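Local coordinates for protein peptidase, zinc-dependent (PDB 3LMC) that probably cleaves peptide bonds as a zinc-dependent metallopeptidase of family M54 and also carries a bound iron ion, at residues K59-R64 with P113-A118; Q50-K55 with D98-L103. One frame throughout, in Å; residues are numbered along the deposited sequence.

Interaction 1 (K59-R64 with P113-A118)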
# COMPACT_ATOMS: atom_id res chain seq x y z
N LYS A 59 -9.05 8.79 6.46
CA LYS A 59 -9.69 7.90 7.41
C LYS A 59 -8.67 6.94 8.05
O LYS A 59 -8.78 6.60 9.24
CB LYS A 59 -10.79 7.10 6.72
CG LYS A 59 -11.64 6.31 7.65
CD LYS A 59 -12.64 5.44 6.88
CE LYS A 59 -13.61 4.72 7.82
NZ LYS A 59 -14.64 3.98 7.06
N LEU A 60 -7.68 6.52 7.27
CA LEU A 60 -6.64 5.61 7.75
C LEU A 60 -5.75 6.31 8.80
O LEU A 60 -5.39 5.72 9.82
CB LEU A 60 -5.77 5.13 6.59
CG LEU A 60 -5.40 3.65 6.56
CD1 LEU A 60 -4.17 3.45 5.68
CD2 LEU A 60 -5.16 3.13 7.97
N ASP A 61 -5.39 7.56 8.54
CA ASP A 61 -4.66 8.33 9.54
C ASP A 61 -5.49 8.42 10.83
O ASP A 61 -4.99 8.17 11.92
CB ASP A 61 -4.32 9.71 9.02
CG ASP A 61 -3.84 10.64 10.12
OD1 ASP A 61 -2.74 10.42 10.67
OD2 ASP A 61 -4.58 11.58 10.46
N MSE A 62 -6.76 8.79 10.71
CA MSE A 62 -7.60 8.89 11.89
C MSE A 62 -7.67 7.58 12.67
O MSE A 62 -7.64 7.58 13.91
CB MSE A 62 -9.01 9.32 11.51
CG MSE A 62 -9.08 10.69 10.87
SE MSE A 62 -10.93 11.23 10.80
CE MSE A 62 -11.51 10.38 12.48
N PHE A 63 -7.77 6.47 11.96
CA PHE A 63 -7.81 5.16 12.59
C PHE A 63 -6.53 4.87 13.38
O PHE A 63 -6.56 4.41 14.53
CB PHE A 63 -8.04 4.06 11.54
CG PHE A 63 -8.11 2.69 12.13
CD1 PHE A 63 -9.29 2.24 12.72
CD2 PHE A 63 -7.00 1.85 12.09
CE1 PHE A 63 -9.36 0.97 13.27
CE2 PHE A 63 -7.07 0.57 12.64
CZ PHE A 63 -8.25 0.13 13.23
N ARG A 64 -5.38 5.13 12.75
CA ARG A 64 -4.12 4.93 13.44
C ARG A 64 -4.07 5.75 14.74
O ARG A 64 -3.74 5.22 15.80
CB ARG A 64 -2.95 5.33 12.54
CG ARG A 64 -1.57 5.23 13.21
CD ARG A 64 -0.47 5.64 12.22
NE ARG A 64 -0.78 6.95 11.68
CZ ARG A 64 -0.47 7.37 10.46
NH1 ARG A 64 0.22 6.58 9.64
NH2 ARG A 64 -0.83 8.58 10.07
N PRO A 113 2.08 11.04 1.63
CA PRO A 113 3.38 11.04 2.31
C PRO A 113 3.34 11.83 3.61
O PRO A 113 3.96 11.43 4.60
CB PRO A 113 4.31 11.72 1.30
CG PRO A 113 3.68 11.41 -0.04
CD PRO A 113 2.19 11.50 0.23
N LYS A 114 2.62 12.94 3.60
CA LYS A 114 2.59 13.81 4.77
C LYS A 114 2.01 13.10 6.01
O LYS A 114 2.46 13.34 7.14
CB LYS A 114 1.84 15.11 4.46
CG LYS A 114 1.94 16.16 5.56
CD LYS A 114 1.06 17.38 5.26
CE LYS A 114 1.22 18.45 6.33
NZ LYS A 114 0.44 19.68 6.02
N LEU A 115 1.04 12.21 5.80
CA LEU A 115 0.44 11.47 6.92
C LEU A 115 0.93 10.02 7.07
O LEU A 115 0.38 9.24 7.85
CB LEU A 115 -1.08 11.48 6.83
CG LEU A 115 -1.78 12.84 6.83
CD1 LEU A 115 -3.30 12.63 6.80
CD2 LEU A 115 -1.36 13.69 8.02
N GLY A 116 1.98 9.65 6.34
CA GLY A 116 2.51 8.31 6.45
C GLY A 116 1.46 7.22 6.27
O GLY A 116 1.48 6.21 6.99
N VAL A 117 0.54 7.40 5.33
CA VAL A 117 -0.43 6.35 5.00
C VAL A 117 -0.47 6.11 3.50
O VAL A 117 -0.38 7.05 2.71
CB VAL A 117 -1.86 6.68 5.46
CG1 VAL A 117 -1.98 6.60 6.99
CG2 VAL A 117 -2.30 8.06 4.91
N ALA A 118 -0.62 4.85 3.10
CA ALA A 118 -0.70 4.49 1.70
C ALA A 118 -1.72 3.38 1.51
O ALA A 118 -2.18 2.76 2.48
CB ALA A 118 0.67 4.06 1.18

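Interaction 2 (Q50-K55 with D98-L103)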
# COMPACT_ATOMS: atom_id res chain seq x y z
N GLN A 50 -16.66 3.39 -7.67
CA GLN A 50 -15.29 3.33 -7.19
C GLN A 50 -15.18 4.14 -5.90
O GLN A 50 -16.06 4.96 -5.61
CB GLN A 50 -14.35 3.98 -8.20
CG GLN A 50 -14.40 3.42 -9.60
CD GLN A 50 -13.39 4.13 -10.48
OE1 GLN A 50 -13.55 5.31 -10.76
NE2 GLN A 50 -12.34 3.42 -10.90
N TYR A 51 -14.09 3.95 -5.17
CA TYR A 51 -13.87 4.70 -3.93
C TYR A 51 -12.77 5.75 -4.05
O TYR A 51 -11.70 5.49 -4.59
CB TYR A 51 -13.56 3.75 -2.78
CG TYR A 51 -14.65 2.74 -2.50
CD1 TYR A 51 -14.76 1.59 -3.27
CD2 TYR A 51 -15.56 2.93 -1.46
CE1 TYR A 51 -15.73 0.65 -3.01
CE2 TYR A 51 -16.55 1.98 -1.19
CZ TYR A 51 -16.63 0.86 -1.97
OH TYR A 51 -17.60 -0.09 -1.73
N ASP A 52 -13.04 6.95 -3.52
CA ASP A 52 -12.08 8.05 -3.46
C ASP A 52 -10.94 7.71 -2.51
O ASP A 52 -11.11 7.75 -1.29
CB ASP A 52 -12.80 9.31 -2.95
CG ASP A 52 -11.93 10.58 -3.04
OD1 ASP A 52 -10.70 10.50 -3.27
OD2 ASP A 52 -12.51 11.68 -2.87
N ALA A 53 -9.77 7.39 -3.04
CA ALA A 53 -8.68 6.92 -2.18
C ALA A 53 -8.15 8.00 -1.24
O ALA A 53 -7.57 7.69 -0.19
CB ALA A 53 -7.56 6.33 -3.00
N VAL A 54 -8.33 9.26 -1.61
CA VAL A 54 -7.87 10.35 -0.75
C VAL A 54 -8.64 10.32 0.57
O VAL A 54 -8.05 10.41 1.63
CB VAL A 54 -8.03 11.74 -1.41
CG1 VAL A 54 -7.62 12.83 -0.44
CG2 VAL A 54 -7.20 11.82 -2.70
N LYS A 55 -9.96 10.14 0.49
CA LYS A 55 -10.78 10.01 1.69
C LYS A 55 -10.42 8.80 2.54
O LYS A 55 -10.39 8.89 3.77
CB LYS A 55 -12.26 9.98 1.34
CG LYS A 55 -12.80 11.37 1.05
CD LYS A 55 -14.28 11.35 0.78
CE LYS A 55 -14.77 12.76 0.48
NZ LYS A 55 -16.22 12.76 0.20
N ASP A 98 -12.22 -0.94 -5.60
CA ASP A 98 -11.63 -0.27 -6.77
C ASP A 98 -11.42 1.21 -6.44
O ASP A 98 -12.33 1.89 -5.94
CB ASP A 98 -12.53 -0.42 -8.00
CG ASP A 98 -11.84 0.06 -9.29
OD1 ASP A 98 -10.62 -0.20 -9.46
OD2 ASP A 98 -12.53 0.68 -10.12
N LEU A 99 -10.23 1.72 -6.73
CA LEU A 99 -9.84 3.06 -6.28
C LEU A 99 -9.73 4.05 -7.42
O LEU A 99 -9.27 3.71 -8.51
CB LEU A 99 -8.50 3.01 -5.56
CG LEU A 99 -8.43 2.13 -4.33
CD1 LEU A 99 -7.03 2.19 -3.74
CD2 LEU A 99 -9.47 2.59 -3.31
N TYR A 100 -10.15 5.29 -7.15
CA TYR A 100 -9.81 6.40 -8.04
C TYR A 100 -9.26 7.61 -7.26
O TYR A 100 -9.30 7.65 -6.04
CB TYR A 100 -11.02 6.79 -8.88
CG TYR A 100 -12.03 7.65 -8.16
CD1 TYR A 100 -12.92 7.11 -7.24
CD2 TYR A 100 -12.11 9.02 -8.42
CE1 TYR A 100 -13.85 7.90 -6.59
CE2 TYR A 100 -13.05 9.82 -7.78
CZ TYR A 100 -13.91 9.25 -6.86
OH TYR A 100 -14.84 10.04 -6.22
N GLU A 101 -8.70 8.57 -7.99
CA GLU A 101 -8.47 9.90 -7.43
C GLU A 101 -8.97 10.92 -8.44
O GLU A 101 -9.14 10.60 -9.62
CB GLU A 101 -7.00 10.13 -7.06
CG GLU A 101 -6.01 9.82 -8.17
CD GLU A 101 -5.58 11.05 -8.95
OE1 GLU A 101 -4.58 10.95 -9.70
OE2 GLU A 101 -6.24 12.11 -8.83
N PRO A 102 -9.27 12.14 -7.98
CA PRO A 102 -9.93 13.11 -8.88
C PRO A 102 -9.36 13.16 -10.31
O PRO A 102 -10.14 13.17 -11.26
CB PRO A 102 -9.74 14.43 -8.15
CG PRO A 102 -9.80 14.02 -6.68
CD PRO A 102 -9.12 12.66 -6.61
N LEU A 103 -8.04 13.13 -10.46
CA LEU A 103 -7.42 13.28 -11.79
C LEU A 103 -7.35 11.99 -12.63
O LEU A 103 -6.85 12.02 -13.76
CB LEU A 103 -6.02 13.86 -11.65
CG LEU A 103 -5.84 15.38 -11.82
CD1 LEU A 103 -7.12 16.15 -11.49
CD2 LEU A 103 -4.67 15.85 -10.97

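Interaction 1 (K59-R64 with P113-A118)
R64 on helix 53-66 reaches the turn L115-G116, which joins antiparallel strands 106-112 and 117-120 of the five-stranded mixed sheet. The turn closes with a G1 beta bulge at G116 and V117, and G116 has a positive phi. The helix lies over this corner of the sheet, and the contact is buried. From CB, the R64 chain leaves with CG anti to the backbone N (chi1 177°). It runs straight to CD and then bends at chi3 (54°), which turns the guanidinium toward the carbonyls of the turn. NE binds the side-chain oxygen of N85. R64 CZ lies 3.3 Å from L115 O. NH2 donates to L115 O at 2.6 Å, close to the carbonyl plane and fairly straight (157°). It also makes a salt bridge with D61 OD1 at 2.7 Å, one turn back on the helix, using the anti lone pair of that oxygen. NH1 donates to G116 O at 3.0 Å. That oxygen sits in the guanidinium plane, but NH1 stands well above the carbonyl plane. NH1 also bonds to E89 O and weakly to L115 O. Five acceptors thus fix the rotation of this buried cation. V117 CG1 comes obliquely to within 3.4 Å of R64 NH1. The second oxygen of D61, OD2, pairs with R65. The D61 and L115 side chains meet roughly perpendicular, with D61 CB 3.8 Å from L115 CD1. The A118 side chain points away from helix 53-66 and touches E150 and L154 of helix 136-154, which carries zinc ligands H149 and H153. L60 and V117 lie side by side, running opposite ways, with L60 CD1 4.0 Å from V117 CB and 3.8 Å from A118 O.

Interaction 2 (Q50-K55 with D98-L103)
Strand 50-52 pairs in parallel with strand 99-101 and runs straight into helix 53-66, with Y51 beside L99 and D52 beside Y100. Y51 N donates to D98 O at 2.8 Å, and Y100 N to Y51 O at 3.0 Å. A53 N continues the pattern into the first helical turn and donates to Y100 O at 3.0 Å, almost straight (179°). D52 is the N-cap: its OD1 accepts from V54 N at 3.1 Å. Y100 CG sits between its own backbone N and carbonyl carbon (chi1 80°). This lays the ring obliquely along the first strand, with Y100 CE1 3.3 Å from D52 N. The Q50 amide is nearly parallel to that ring (11° between planes), and Q50 OE1 is 3.5 Å from Y100 CB. Q50 NE2 donates to D98 OD2 at 2.9 Å, meeting the carboxylate from above its plane. Q50 OE1 accepts from R48, NE2 also binds D105 O, and D98 OD1 pairs with R124. An alanine in place of Q50 would probably leave D98 OD2, R48 and D105 O without these partners and remove the amide that lies beside Y100. On the side of the sheet that carries Y51 and L99, L99 CD2 lies 4.2 Å from A53 CB, in the first turn of the helix. With R124 on OD1 and at least the Q50 amide on OD2, D98 is likely to stay ionised.

From the N terminus the segments come in the order 50-55, 59-64, 98-103 and 113-118. Interaction 2 opens first and closes its loop at 98-103. Interaction 1 opens inside that loop and closes beyond it, at 113-118. The two loops therefore cross. Both enclose helices 68-71 and 78-88 and strand 90-94. Both also use helix 53-66: interaction 2 holds its start against the small three-stranded sheet, and interaction 1 holds its later turns against the five-stranded sheet. Strand 106-112 joins the two second segments along the chain. The contact centres lie 15 Å apart, and helix 53-66 bridges the two sheets.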